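Local coordinates for uncharacterized protein (Bacteroides thetaiotaomicron VPI-5482, PDB 3KNY) that is of unknown function but is built from two domains and probably belongs to the bacterial lipoproteins, at residues D8-E13 against V206-Q211; I76-E81 against D185-A190; P172-A177 against A191-T196. All blocks are in the same frame, centred on the assembly; numbering follows the deposited sequence. Where two conformers were deposited one is given.

Contact 1: residues D8-E13 against V206-Q211; sequences DWVVNE and VEVTVQ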
ATOM      1  N   ASP A   8     -21.379  -3.454  -7.880  1.00 50.25           N
ATOM      2  CA  ASP A   8     -20.937  -2.636  -6.739  1.00 46.42           C
ATOM      3  C   ASP A   8     -19.651  -1.859  -7.097  1.00 39.94           C
ATOM      4  O   ASP A   8     -18.897  -2.285  -7.955  1.00 38.38           O
ATOM      5  CB  ASP A   8     -20.727  -3.535  -5.506  1.00 47.73           C
ATOM      6  CG  ASP A   8     -20.598  -2.740  -4.211  1.00 55.22           C
ATOM      7  OD1 ASP A   8     -21.461  -1.866  -3.945  1.00 65.64           O
ATOM      8  OD2 ASP A   8     -19.639  -3.002  -3.445  1.00 61.40           O
ATOM      9  N   TRP A   9     -19.411  -0.731  -6.426  1.00 36.57           N
ATOM     10  CA  TRP A   9     -18.333   0.208  -6.756  0.50 35.81           C
ATOM     11  C   TRP A   9     -17.465   0.530  -5.555  1.00 33.11           C
ATOM     12  O   TRP A   9     -17.999   0.940  -4.555  1.00 36.11           O
ATOM     13  CB  TRP A   9     -18.967   1.518  -7.199  0.50 35.76           C
ATOM     14  CG  TRP A   9     -19.300   1.614  -8.623  0.50 41.01           C
ATOM     15  CD1 TRP A   9     -20.339   1.015  -9.284  0.50 41.04           C
ATOM     16  CD2 TRP A   9     -18.601   2.406  -9.586  0.50 45.60           C
ATOM     17  NE1 TRP A   9     -20.313   1.382 -10.611  0.50 49.52           N
ATOM     18  CE2 TRP A   9     -19.257   2.237 -10.819  0.50 47.66           C
ATOM     19  CE3 TRP A   9     -17.478   3.243  -9.521  0.50 49.56           C
ATOM     20  CZ2 TRP A   9     -18.828   2.879 -11.983  0.50 48.35           C
ATOM     21  CZ3 TRP A   9     -17.054   3.876 -10.673  0.50 47.80           C
ATOM     22  CH2 TRP A   9     -17.730   3.693 -11.888  0.50 46.56           C
ATOM     23  N   VAL A  10     -16.152   0.395  -5.670  1.00 31.24           N
ATOM     24  CA  VAL A  10     -15.219   0.699  -4.591  1.00 31.04           C
ATOM     25  C   VAL A  10     -14.191   1.700  -5.093  1.00 32.46           C
ATOM     26  O   VAL A  10     -13.644   1.551  -6.186  1.00 38.14           O
ATOM     27  CB  VAL A  10     -14.547  -0.600  -4.085  1.00 33.43           C
ATOM     28  CG1 VAL A  10     -13.356  -0.306  -3.257  1.00 34.31           C
ATOM     29  CG2 VAL A  10     -15.561  -1.426  -3.292  1.00 22.76           C
ATOM     30  N   VAL A  11     -13.947   2.735  -4.299  1.00 31.18           N
ATOM     31  CA  VAL A  11     -13.097   3.850  -4.694  1.00 27.55           C
ATOM     32  C   VAL A  11     -12.014   4.094  -3.640  1.00 29.15           C
ATOM     33  O   VAL A  11     -11.972   3.436  -2.622  1.00 28.13           O
ATOM     34  CB  VAL A  11     -13.930   5.134  -4.905  1.00 25.75           C
ATOM     35  CG1 VAL A  11     -15.001   4.881  -5.927  1.00 26.01           C
ATOM     36  CG2 VAL A  11     -14.537   5.669  -3.593  1.00 17.32           C
ATOM     37  N   ASN A  12     -11.147   5.067  -3.886  1.00 30.52           N
ATOM     38  CA  ASN A  12      -9.990   5.292  -3.053  1.00 26.86           C
ATOM     39  C   ASN A  12     -10.343   6.209  -1.908  1.00 29.32           C
ATOM     40  O   ASN A  12     -10.070   7.410  -1.939  1.00 29.24           O
ATOM     41  CB  ASN A  12      -8.866   5.870  -3.877  1.00 23.65           C
ATOM     42  CG  ASN A  12      -7.526   5.628  -3.263  1.00 24.61           C
ATOM     43  OD1 ASN A  12      -7.195   4.496  -2.909  1.00 29.56           O
ATOM     44  ND2 ASN A  12      -6.726   6.674  -3.159  1.00 19.98           N
ATOM     45  N   GLU A  13     -10.974   5.630  -0.894  1.00 30.70           N
ATOM     46  CA  GLU A  13     -11.367   6.372   0.267  1.00 31.55           C
ATOM     47  C   GLU A  13     -11.085   5.584   1.547  1.00 33.37           C
ATOM     48  O   GLU A  13     -10.811   4.375   1.525  1.00 34.38           O
ATOM     49  CB  GLU A  13     -12.835   6.757   0.124  1.00 32.78           C
ATOM     50  CG  GLU A  13     -13.807   5.576   0.282  1.00 36.08           C
ATOM     51  CD  GLU A  13     -15.260   5.914  -0.093  1.00 34.30           C
ATOM     52  OE1 GLU A  13     -15.642   7.103  -0.192  1.00 38.24           O
ATOM     53  OE2 GLU A  13     -16.007   4.952  -0.316  1.00 42.34           O
ATOM     54  N   VAL A 206     -20.462 -12.022  -8.828  1.00 25.77           N
ATOM     55  CA  VAL A 206     -20.250 -10.721  -8.199  1.00 27.01           C
ATOM     56  C   VAL A 206     -19.348  -9.913  -9.120  1.00 25.85           C
ATOM     57  O   VAL A 206     -18.337 -10.418  -9.586  1.00 28.37           O
ATOM     58  CB  VAL A 206     -19.598 -10.862  -6.788  1.00 28.79           C
ATOM     59  CG1 VAL A 206     -19.321  -9.500  -6.151  1.00 24.13           C
ATOM     60  CG2 VAL A 206     -20.476 -11.698  -5.902  1.00 18.34           C
ATOM     61  N   GLU A 207     -19.708  -8.667  -9.388  1.00 25.06           N
ATOM     62  CA  GLU A 207     -18.825  -7.769 -10.113  1.00 26.29           C
ATOM     63  C   GLU A 207     -18.618  -6.511  -9.332  1.00 26.48           C
ATOM     64  O   GLU A 207     -19.586  -5.888  -8.918  1.00 27.75           O
ATOM     65  CB  GLU A 207     -19.400  -7.415 -11.465  1.00 29.09           C
ATOM     66  CG  GLU A 207     -19.426  -8.586 -12.419  1.00 36.10           C
ATOM     67  CD  GLU A 207     -19.600  -8.187 -13.862  1.00 46.62           C
ATOM     68  OE1 GLU A 207     -19.788  -6.961 -14.186  1.00 44.94           O
ATOM     69  OE2 GLU A 207     -19.521  -9.143 -14.668  1.00 54.14           O
ATOM     70  N   VAL A 208     -17.361  -6.124  -9.141  1.00 25.70           N
ATOM     71  CA  VAL A 208     -17.050  -4.928  -8.376  1.00 27.36           C
ATOM     72  C   VAL A 208     -16.121  -4.062  -9.203  1.00 27.41           C
ATOM     73  O   VAL A 208     -15.108  -4.547  -9.705  1.00 27.89           O
ATOM     74  CB  VAL A 208     -16.359  -5.274  -7.027  1.00 28.96           C
ATOM     75  CG1 VAL A 208     -16.188  -4.034  -6.170  1.00 25.25           C
ATOM     76  CG2 VAL A 208     -17.166  -6.300  -6.296  1.00 25.62           C
ATOM     77  N   THR A 209     -16.485  -2.792  -9.366  1.00 26.59           N
ATOM     78  CA  THR A 209     -15.633  -1.828 -10.035  1.00 24.87           C
ATOM     79  C   THR A 209     -14.748  -1.336  -8.936  1.00 24.02           C
ATOM     80  O   THR A 209     -15.250  -0.962  -7.890  1.00 26.42           O
ATOM     81  CB  THR A 209     -16.436  -0.695 -10.687  1.00 24.61           C
ATOM     82  OG1 THR A 209     -17.246  -1.264 -11.711  1.00 28.72           O
ATOM     83  CG2 THR A 209     -15.525   0.299 -11.357  1.00 24.63           C
ATOM     84  N   VAL A 210     -13.436  -1.413  -9.145  1.00 22.24           N
ATOM     85  CA  VAL A 210     -12.462  -1.069  -8.126  1.00 22.20           C
ATOM     86  C   VAL A 210     -11.479  -0.007  -8.602  1.00 22.32           C
ATOM     87  O   VAL A 210     -10.815  -0.177  -9.608  1.00 24.65           O
ATOM     88  CB  VAL A 210     -11.660  -2.281  -7.708  1.00 22.79           C
ATOM     89  CG1 VAL A 210     -10.612  -1.877  -6.660  1.00 23.19           C
ATOM     90  CG2 VAL A 210     -12.608  -3.385  -7.183  1.00 22.42           C
ATOM     91  N   GLN A 211     -11.388   1.095  -7.871  1.00 21.87           N
ATOM     92  CA  GLN A 211     -10.424   2.141  -8.181  1.00 20.81           C
ATOM     93  C   GLN A 211      -9.644   2.417  -6.899  1.00 19.83           C
ATOM     94  O   GLN A 211     -10.188   3.037  -5.986  1.00 22.67           O
ATOM     95  CB  GLN A 211     -11.137   3.392  -8.658  1.00 17.93           C
ATOM     96  CG  GLN A 211     -11.888   3.221  -9.937  1.00 23.43           C
ATOM     97  CD  GLN A 211     -12.692   4.465 -10.305  1.00 19.95           C
ATOM     98  OE1 GLN A 211     -13.763   4.695  -9.809  1.00 31.91           O
ATOM     99  NE2 GLN A 211     -12.162   5.248 -11.175  1.00 31.16           N
TER

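Contact 2: residues I76-E81 against D185-A190; sequences INNICE and DKKLIA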
ATOM      1  N   ILE A  76       9.580   9.505   5.224  1.00 41.33           N
ATOM      2  CA  ILE A  76       8.425   9.851   6.063  1.00 40.27           C
ATOM      3  C   ILE A  76       8.514  11.289   6.535  1.00 37.51           C
ATOM      4  O   ILE A  76       7.513  11.984   6.637  1.00 32.95           O
ATOM      5  CB  ILE A  76       8.397   8.870   7.288  1.00 42.17           C
ATOM      6  CG1 ILE A  76       7.905   7.505   6.828  1.00 47.78           C
ATOM      7  CG2 ILE A  76       7.526   9.345   8.425  1.00 43.95           C
ATOM      8  CD1 ILE A  76       6.548   7.557   6.115  1.00 52.82           C
ATOM      9  N   ASN A  77       9.730  11.743   6.814  1.00 38.60           N
ATOM     10  CA  ASN A  77       9.929  13.111   7.291  1.00 40.27           C
ATOM     11  C   ASN A  77       9.535  14.104   6.216  1.00 39.09           C
ATOM     12  O   ASN A  77       8.799  15.067   6.460  1.00 39.98           O
ATOM     13  CB  ASN A  77      11.384  13.367   7.709  1.00 40.63           C
ATOM     14  CG  ASN A  77      11.533  14.663   8.483  1.00 43.72           C
ATOM     15  OD1 ASN A  77      11.059  14.764   9.611  1.00 53.01           O
ATOM     16  ND2 ASN A  77      12.159  15.668   7.878  1.00 41.63           N
ATOM     17  N   ASN A  78      10.039  13.845   5.022  1.00 36.91           N
ATOM     18  CA  ASN A  78       9.756  14.652   3.856  1.00 36.71           C
ATOM     19  C   ASN A  78       8.252  14.688   3.570  1.00 36.78           C
ATOM     20  O   ASN A  78       7.685  15.759   3.350  1.00 38.06           O
ATOM     21  CB  ASN A  78      10.574  14.084   2.687  1.00 36.84           C
ATOM     22  CG  ASN A  78      10.024  14.447   1.345  1.00 45.68           C
ATOM     23  OD1 ASN A  78      10.113  15.609   0.933  1.00 49.62           O
ATOM     24  ND2 ASN A  78       9.456  13.442   0.628  1.00 38.05           N
ATOM     25  N   ILE A  79       7.600  13.528   3.602  1.00 35.56           N
ATOM     26  CA  ILE A  79       6.156  13.468   3.346  1.00 36.66           C
ATOM     27  C   ILE A  79       5.373  14.261   4.411  1.00 37.10           C
ATOM     28  O   ILE A  79       4.461  15.019   4.081  1.00 35.49           O
ATOM     29  CB  ILE A  79       5.635  11.985   3.245  1.00 36.32           C
ATOM     30  CG1 ILE A  79       6.247  11.298   2.015  1.00 35.82           C
ATOM     31  CG2 ILE A  79       4.111  11.949   3.160  1.00 30.68           C
ATOM     32  CD1 ILE A  79       6.228   9.779   2.044  1.00 25.75           C
ATOM     33  N   CYS A  80       5.752  14.095   5.681  1.00 37.75           N
ATOM     34  CA  CYS A  80       5.109  14.813   6.786  1.00 37.72           C
ATOM     35  C   CYS A  80       5.217  16.318   6.613  1.00 38.41           C
ATOM     36  O   CYS A  80       4.279  17.064   6.894  1.00 37.63           O
ATOM     37  CB  CYS A  80       5.757  14.429   8.105  1.00 37.94           C
ATOM     38  SG  CYS A  80       5.262  12.826   8.750  1.00 39.46           S
ATOM     39  N   GLU A  81       6.378  16.764   6.160  1.00 39.71           N
ATOM     40  CA  GLU A  81       6.560  18.167   5.871  1.00 42.93           C
ATOM     41  C   GLU A  81       5.538  18.671   4.863  1.00 42.68           C
ATOM     42  O   GLU A  81       5.022  19.780   5.004  1.00 41.08           O
ATOM     43  CB  GLU A  81       7.974  18.433   5.365  1.00 45.29           C
ATOM     44  CG  GLU A  81       8.223  19.899   4.990  1.00 52.74           C
ATOM     45  CD  GLU A  81       9.625  20.360   5.312  1.00 63.00           C
ATOM     46  OE1 GLU A  81      10.448  19.517   5.749  1.00 67.69           O
ATOM     47  OE2 GLU A  81       9.898  21.575   5.146  1.00 71.78           O
ATOM     48  N   ASP A 185       8.846  13.590  -5.847  1.00 41.35           N
ATOM     49  CA  ASP A 185       8.681  14.470  -4.678  1.00 42.31           C
ATOM     50  C   ASP A 185       8.495  13.673  -3.379  1.00 42.04           C
ATOM     51  O   ASP A 185       9.238  13.859  -2.416  1.00 42.40           O
ATOM     52  CB  ASP A 185       7.465  15.381  -4.837  1.00 42.87           C
ATOM     53  CG  ASP A 185       7.527  16.211  -6.058  1.00 42.17           C
ATOM     54  OD1 ASP A 185       8.630  16.698  -6.381  1.00 45.43           O
ATOM     55  OD2 ASP A 185       6.465  16.372  -6.694  1.00 49.20           O
ATOM     56  N   LYS A 186       7.481  12.804  -3.369  1.00 40.24           N
ATOM     57  CA  LYS A 186       7.137  11.991  -2.208  1.00 38.81           C
ATOM     58  C   LYS A 186       8.124  10.852  -2.022  1.00 39.11           C
ATOM     59  O   LYS A 186       8.203  10.287  -0.939  1.00 39.47           O
ATOM     60  CB  LYS A 186       5.740  11.399  -2.369  1.00 39.46           C
ATOM     61  CG  LYS A 186       4.648  12.414  -2.669  1.00 38.90           C
ATOM     62  CD  LYS A 186       3.314  11.744  -2.591  1.00 41.13           C
ATOM     63  CE  LYS A 186       2.189  12.582  -3.130  1.00 38.74           C
ATOM     64  NZ  LYS A 186       1.106  11.664  -3.531  1.00 38.56           N
ATOM     65  N   LYS A 187       8.861  10.516  -3.083  1.00 39.81           N
ATOM     66  CA  LYS A 187       9.835   9.416  -3.074  1.00 39.40           C
ATOM     67  C   LYS A 187       9.147   8.081  -2.770  1.00 38.42           C
ATOM     68  O   LYS A 187       9.665   7.261  -2.017  1.00 38.07           O
ATOM     69  CB  LYS A 187      10.981   9.715  -2.101  1.00 39.28           C
ATOM     70  CG  LYS A 187      11.695  11.058  -2.406  1.00 47.03           C
ATOM     71  CD  LYS A 187      12.698  11.499  -1.304  1.00 56.63           C
ATOM     72  CE  LYS A 187      12.984  13.006  -1.368  1.00 61.25           C
ATOM     73  NZ  LYS A 187      12.966  13.509  -2.790  1.00 62.94           N
ATOM     74  N   LEU A 188       7.968   7.889  -3.370  1.00 36.94           N
ATOM     75  CA  LEU A 188       7.175   6.660  -3.241  1.00 34.76           C
ATOM     76  C   LEU A 188       6.909   6.029  -4.609  1.00 31.46           C
ATOM     77  O   LEU A 188       6.902   6.726  -5.625  1.00 31.72           O
ATOM     78  CB  LEU A 188       5.814   6.982  -2.610  1.00 33.78           C
ATOM     79  CG  LEU A 188       5.781   7.549  -1.198  1.00 35.12           C
ATOM     80  CD1 LEU A 188       4.333   7.898  -0.828  1.00 32.35           C
ATOM     81  CD2 LEU A 188       6.369   6.547  -0.224  1.00 27.01           C
ATOM     82  N   ILE A 189       6.668   4.719  -4.623  1.00 28.33           N
ATOM     83  CA  ILE A 189       6.130   4.035  -5.798  1.00 25.94           C
ATOM     84  C   ILE A 189       4.626   4.025  -5.612  1.00 25.74           C
ATOM     85  O   ILE A 189       4.186   3.717  -4.540  1.00 26.20           O
ATOM     86  CB  ILE A 189       6.653   2.598  -5.899  1.00 26.49           C
ATOM     87  CG1 ILE A 189       8.180   2.600  -6.100  1.00 27.69           C
ATOM     88  CG2 ILE A 189       6.013   1.855  -7.051  1.00 22.78           C
ATOM     89  CD1 ILE A 189       8.837   1.216  -5.979  1.00 20.87           C
ATOM     90  N   ALA A 190       3.858   4.419  -6.641  1.00 27.55           N
ATOM     91  CA  ALA A 190       2.373   4.434  -6.627  1.00 27.26           C
ATOM     92  C   ALA A 190       1.893   3.400  -7.596  1.00 28.08           C
ATOM     93  O   ALA A 190       2.292   3.438  -8.743  1.00 30.95           O
ATOM     94  CB  ALA A 190       1.814   5.780  -7.067  1.00 23.15           C
TER

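Contact 3: residues P172-A177 against A191-T196; sequences PSFSGA and ASCSGT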
ATOM      1  N   PRO A 172     -11.672 -15.707  -9.352  1.00 29.29           N
ATOM      2  CA  PRO A 172     -11.701 -14.286  -9.612  1.00 27.89           C
ATOM      3  C   PRO A 172     -10.942 -13.919 -10.885  1.00 25.98           C
ATOM      4  O   PRO A 172     -10.025 -14.587 -11.292  1.00 28.05           O
ATOM      5  CB  PRO A 172     -11.047 -13.684  -8.373  1.00 29.10           C
ATOM      6  CG  PRO A 172     -10.273 -14.775  -7.759  1.00 28.90           C
ATOM      7  CD  PRO A 172     -10.870 -16.065  -8.177  1.00 27.00           C
ATOM      8  N   SER A 173     -11.320 -12.796 -11.437  1.00 27.21           N
ATOM      9  CA  SER A 173     -10.906 -12.321 -12.720  1.00 26.34           C
ATOM     10  C   SER A 173     -10.847 -10.795 -12.658  1.00 26.54           C
ATOM     11  O   SER A 173     -11.762 -10.157 -12.126  1.00 28.36           O
ATOM     12  CB  SER A 173     -12.005 -12.693 -13.684  1.00 23.46           C
ATOM     13  OG  SER A 173     -11.469 -12.775 -14.958  1.00 38.68           O
ATOM     14  N   PHE A 174      -9.805 -10.183 -13.186  1.00 27.95           N
ATOM     15  CA  PHE A 174      -9.755  -8.715 -13.207  1.00 29.69           C
ATOM     16  C   PHE A 174      -9.567  -8.265 -14.626  1.00 31.98           C
ATOM     17  O   PHE A 174      -8.640  -8.688 -15.293  1.00 34.40           O
ATOM     18  CB  PHE A 174      -8.622  -8.163 -12.370  1.00 26.51           C
ATOM     19  CG  PHE A 174      -8.535  -6.652 -12.370  1.00 32.73           C
ATOM     20  CD1 PHE A 174      -9.377  -5.887 -11.569  1.00 35.53           C
ATOM     21  CD2 PHE A 174      -7.581  -5.988 -13.132  1.00 32.64           C
ATOM     22  CE1 PHE A 174      -9.280  -4.498 -11.564  1.00 29.87           C
ATOM     23  CE2 PHE A 174      -7.473  -4.603 -13.107  1.00 30.73           C
ATOM     24  CZ  PHE A 174      -8.321  -3.862 -12.322  1.00 27.99           C
ATOM     25  N   SER A 175     -10.456  -7.401 -15.075  1.00 31.14           N
ATOM     26  CA  SER A 175     -10.329  -6.781 -16.346  1.00 31.97           C
ATOM     27  C   SER A 175     -10.289  -5.233 -16.175  1.00 30.84           C
ATOM     28  O   SER A 175     -11.095  -4.673 -15.474  1.00 29.22           O
ATOM     29  CB  SER A 175     -11.486  -7.248 -17.195  1.00 30.48           C
ATOM     30  OG  SER A 175     -11.811  -6.298 -18.167  1.00 44.19           O
ATOM     31  N   GLY A 176      -9.330  -4.555 -16.806  1.00 29.26           N
ATOM     32  CA  GLY A 176      -9.294  -3.084 -16.802  1.00 25.46           C
ATOM     33  C   GLY A 176      -7.880  -2.563 -16.794  1.00 22.89           C
ATOM     34  O   GLY A 176      -6.986  -3.227 -17.291  1.00 24.52           O
ATOM     35  N   ALA A 177      -7.675  -1.397 -16.198  1.00 19.85           N
ATOM     36  CA  ALA A 177      -6.376  -0.699 -16.258  1.00 21.76           C
ATOM     37  C   ALA A 177      -5.634  -0.708 -14.908  1.00 21.38           C
ATOM     38  O   ALA A 177      -6.204  -0.947 -13.863  1.00 20.75           O
ATOM     39  CB  ALA A 177      -6.560   0.750 -16.728  1.00 17.58           C
ATOM     40  N   ALA A 191       1.045   2.483  -7.137  1.00 27.88           N
ATOM     41  CA  ALA A 191       0.446   1.453  -7.988  1.00 26.01           C
ATOM     42  C   ALA A 191      -1.069   1.649  -7.884  1.00 27.88           C
ATOM     43  O   ALA A 191      -1.605   1.791  -6.774  1.00 29.74           O
ATOM     44  CB  ALA A 191       0.854   0.026  -7.520  1.00 21.65           C
ATOM     45  N   SER A 192      -1.759   1.682  -9.024  1.00 25.82           N
ATOM     46  CA  SER A 192      -3.192   1.920  -9.022  1.00 26.02           C
ATOM     47  C   SER A 192      -3.891   0.938  -9.889  1.00 26.94           C
ATOM     48  O   SER A 192      -3.299   0.385 -10.807  1.00 27.97           O
ATOM     49  CB  SER A 192      -3.521   3.311  -9.556  1.00 24.47           C
ATOM     50  OG  SER A 192      -3.118   4.298  -8.632  1.00 28.45           O
ATOM     51  N   CYS A 193      -5.177   0.750  -9.622  1.00 24.89           N
ATOM     52  CA  CYS A 193      -5.980   0.002 -10.528  1.00 22.91           C
ATOM     53  C   CYS A 193      -7.301   0.707 -10.730  1.00 23.33           C
ATOM     54  O   CYS A 193      -7.736   1.507  -9.890  1.00 23.88           O
ATOM     55  CB  CYS A 193      -6.175  -1.398 -10.023  1.00 26.18           C
ATOM     56  SG  CYS A 193      -7.318  -1.499  -8.664  1.00 28.45           S
ATOM     57  N   SER A 194      -7.886   0.439 -11.887  1.00 20.68           N
ATOM     58  CA  SER A 194      -9.182   0.925 -12.234  1.00 22.00           C
ATOM     59  C   SER A 194      -9.789  -0.076 -13.213  1.00 21.75           C
ATOM     60  O   SER A 194      -9.386  -0.135 -14.354  1.00 22.69           O
ATOM     61  CB  SER A 194      -9.059   2.293 -12.875  1.00 21.59           C
ATOM     62  OG  SER A 194     -10.348   2.779 -13.203  1.00 24.28           O
ATOM     63  N   GLY A 195     -10.723  -0.876 -12.739  1.00 21.66           N
ATOM     64  CA  GLY A 195     -11.235  -2.009 -13.498  1.00 23.79           C
ATOM     65  C   GLY A 195     -12.359  -2.755 -12.773  1.00 25.66           C
ATOM     66  O   GLY A 195     -12.954  -2.237 -11.822  1.00 26.87           O
ATOM     67  N   THR A 196     -12.655  -3.964 -13.231  1.00 25.14           N
ATOM     68  CA  THR A 196     -13.745  -4.746 -12.707  1.00 24.55           C
ATOM     69  C   THR A 196     -13.223  -6.068 -12.217  1.00 24.53           C
ATOM     70  O   THR A 196     -12.529  -6.781 -12.939  1.00 28.76           O
ATOM     71  CB  THR A 196     -14.849  -4.943 -13.760  1.00 24.60           C
ATOM     72  OG1 THR A 196     -15.383  -3.663 -14.075  1.00 29.40           O
ATOM     73  CG2 THR A 196     -16.029  -5.765 -13.205  1.00 20.69           C
TER

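Contact 1: residues D8-E13 against V206-Q211
Asp8, Trp9 and Val10 lie beside Val208, Thr209 and Val210 in parallel register, and this pairing illustrates how a short N-terminal strand can be added to a sheet chiefly through its backbone. Three good hydrogen bonds do the work. Asp8 O accepts a hydrogen bond from Thr209 N at 2.8 Å, Thr209 O in turn accepts one from Val10 N at 2.8 Å, and Gln211 N donates to Val10 O at 2.9 Å. At the start of the ladder, Asp8 N reaches Glu207 O only weakly. CA-H...O contacts such as that of Val208 CA to Asp8 O, 3.3 Å, supplement the series.

Aromatic packing marks the face carrying Trp9 and Thr209, though it is the less certain part of the contact, since it holds for one of two modelled conformers of Trp9. In that conformer Thr209 CG2 makes a CH-pi contact over the indole face, 3.9 Å from the centroid of the six-membered ring, while Gln211 OE1 meets the ring edge at Trp9 CZ3, its amide 74° from the ring plane.

Apolar contact prevails on the face of Val10 and Val208, where Val10 CG2 touches Val208 CG1 at 3.9 Å and Tyr133 of strand 124-134 packs against both. The chemistry thus implies a junction set mainly by peptide groups and largely independent of side-chain identity, its valine face covered by Tyr133.

Contact 2: residues I76-E81 against D185-A190
Asn78 of helix 66-84 meets the turn of a beta hairpin, the one that joins strand 177-183 to strand 188-201 and closes in a G1 beta bulge, Lys187 and Leu188 both facing Asp183. The one hydrogen bond between these helix and turn segments comes from a single polar side chain, backed by apolar contact, and that chain can be traced outward. Asn78 CB leaves the helix toward the turn. CG, anti to the backbone N at a chi1 of 158°, comes within 3.9 Å of Asp185 O. Beyond it the amide divides its work: OD1 accepts a hydrogen bond from Arg82 NE, one turn further along the helix, and ND2 donates to Asp185 O at 3.1 Å. This bond arrives on a lone pair in the carbonyl plane, with an N-H...O angle of 153°, while the oxygen lies 19° out of the amide plane of Asn78. Lys187 CE lies 4.1 Å from Asn78 ND2. An alanine here would lose both the donor to Asp185 O and the acceptor for Arg82, and is likely to leave the turn tied to the helix by little more than apolar contact.

That apolar contact is supplied by Ile79, whose neighbours also include Met49 and Tyr53. Its CG1 and CD1 pass Lys186 O, and the side chain meets Leu188 tip to tip, Ile79 CD1 lying 3.9 Å from Leu188 CD1.

Contact 3: residues P172-A177 against A191-T196
Thr196 O is approached by three atoms of Phe174 and Ser175. Ser175 N donates a hydrogen bond to it at 3.0 Å. Phe174 CA adds a CA-H...O contact to the same oxygen at 3.4 Å, and the ring atom Phe174 CD1 also lies close by. The return bond runs from Thr196 N to Ser175 O at 2.8 Å, so Ser175 and Thr196 form a hydrogen-bonded antiparallel pair. Ala177 and Ser194 repeat the pattern: Ala177 N donates to Ser194 O at 2.8 Å, and Ser194 N returns a hydrogen bond of 2.9 Å to Ala177 O. Ser175, Thr196, Ala177 and Ser194 all set their side chains on one face of this ladder.

Between the two pairs stand Gly176 and Gly195, a non-hydrogen-bonded pair with their CA atoms 4.0 Å apart, and both chains turn a corner there. A beta carbon on either would collide with the partner strand, and the backbone angles of Gly176 call for glycine on their own account.

Phe174 occupies the ground beside this bend. A chi1 of 180° swings the phenyl group away from its own backbone N and along the partner strand, where CZ lies 3.6 Å from Gly195 CA and also touches Cys193 CB. Cys193 SG makes an oblique sulfur-aromatic contact, 5.4 Å from the Phe174 ring centroid, and Ile141 of strand 140-149 also packs against the phenyl group. The chemistry implies an antiparallel join with two uses for glycine: Gly195 makes way for the Phe174 ring, and Gly176 allows the two backbones to come close.

How the contacts relate
The three contacts show how one mixed sheet gathers distant parts of a chain. Contacts 1 and 3 are neighbours, their centres about 10 Å apart, and they meet where strand 188-201 runs antiparallel to strand 204-217: Val210 N and Gly195 O, 2.8 Å apart, form a probable hydrogen bond. Contact 2 lies at the start of strand 188-201, and its segment 185-190 runs directly into 191-196 of contact 3, although its centre is about 26 Å from that of contact 3 and 27 Å from that of contact 1. That strand therefore links a helix-facing turn to the bent pairing at the glycines. Along the chain, contact 1 closes a long loop that encloses both others, while contacts 2 and 3 interleave.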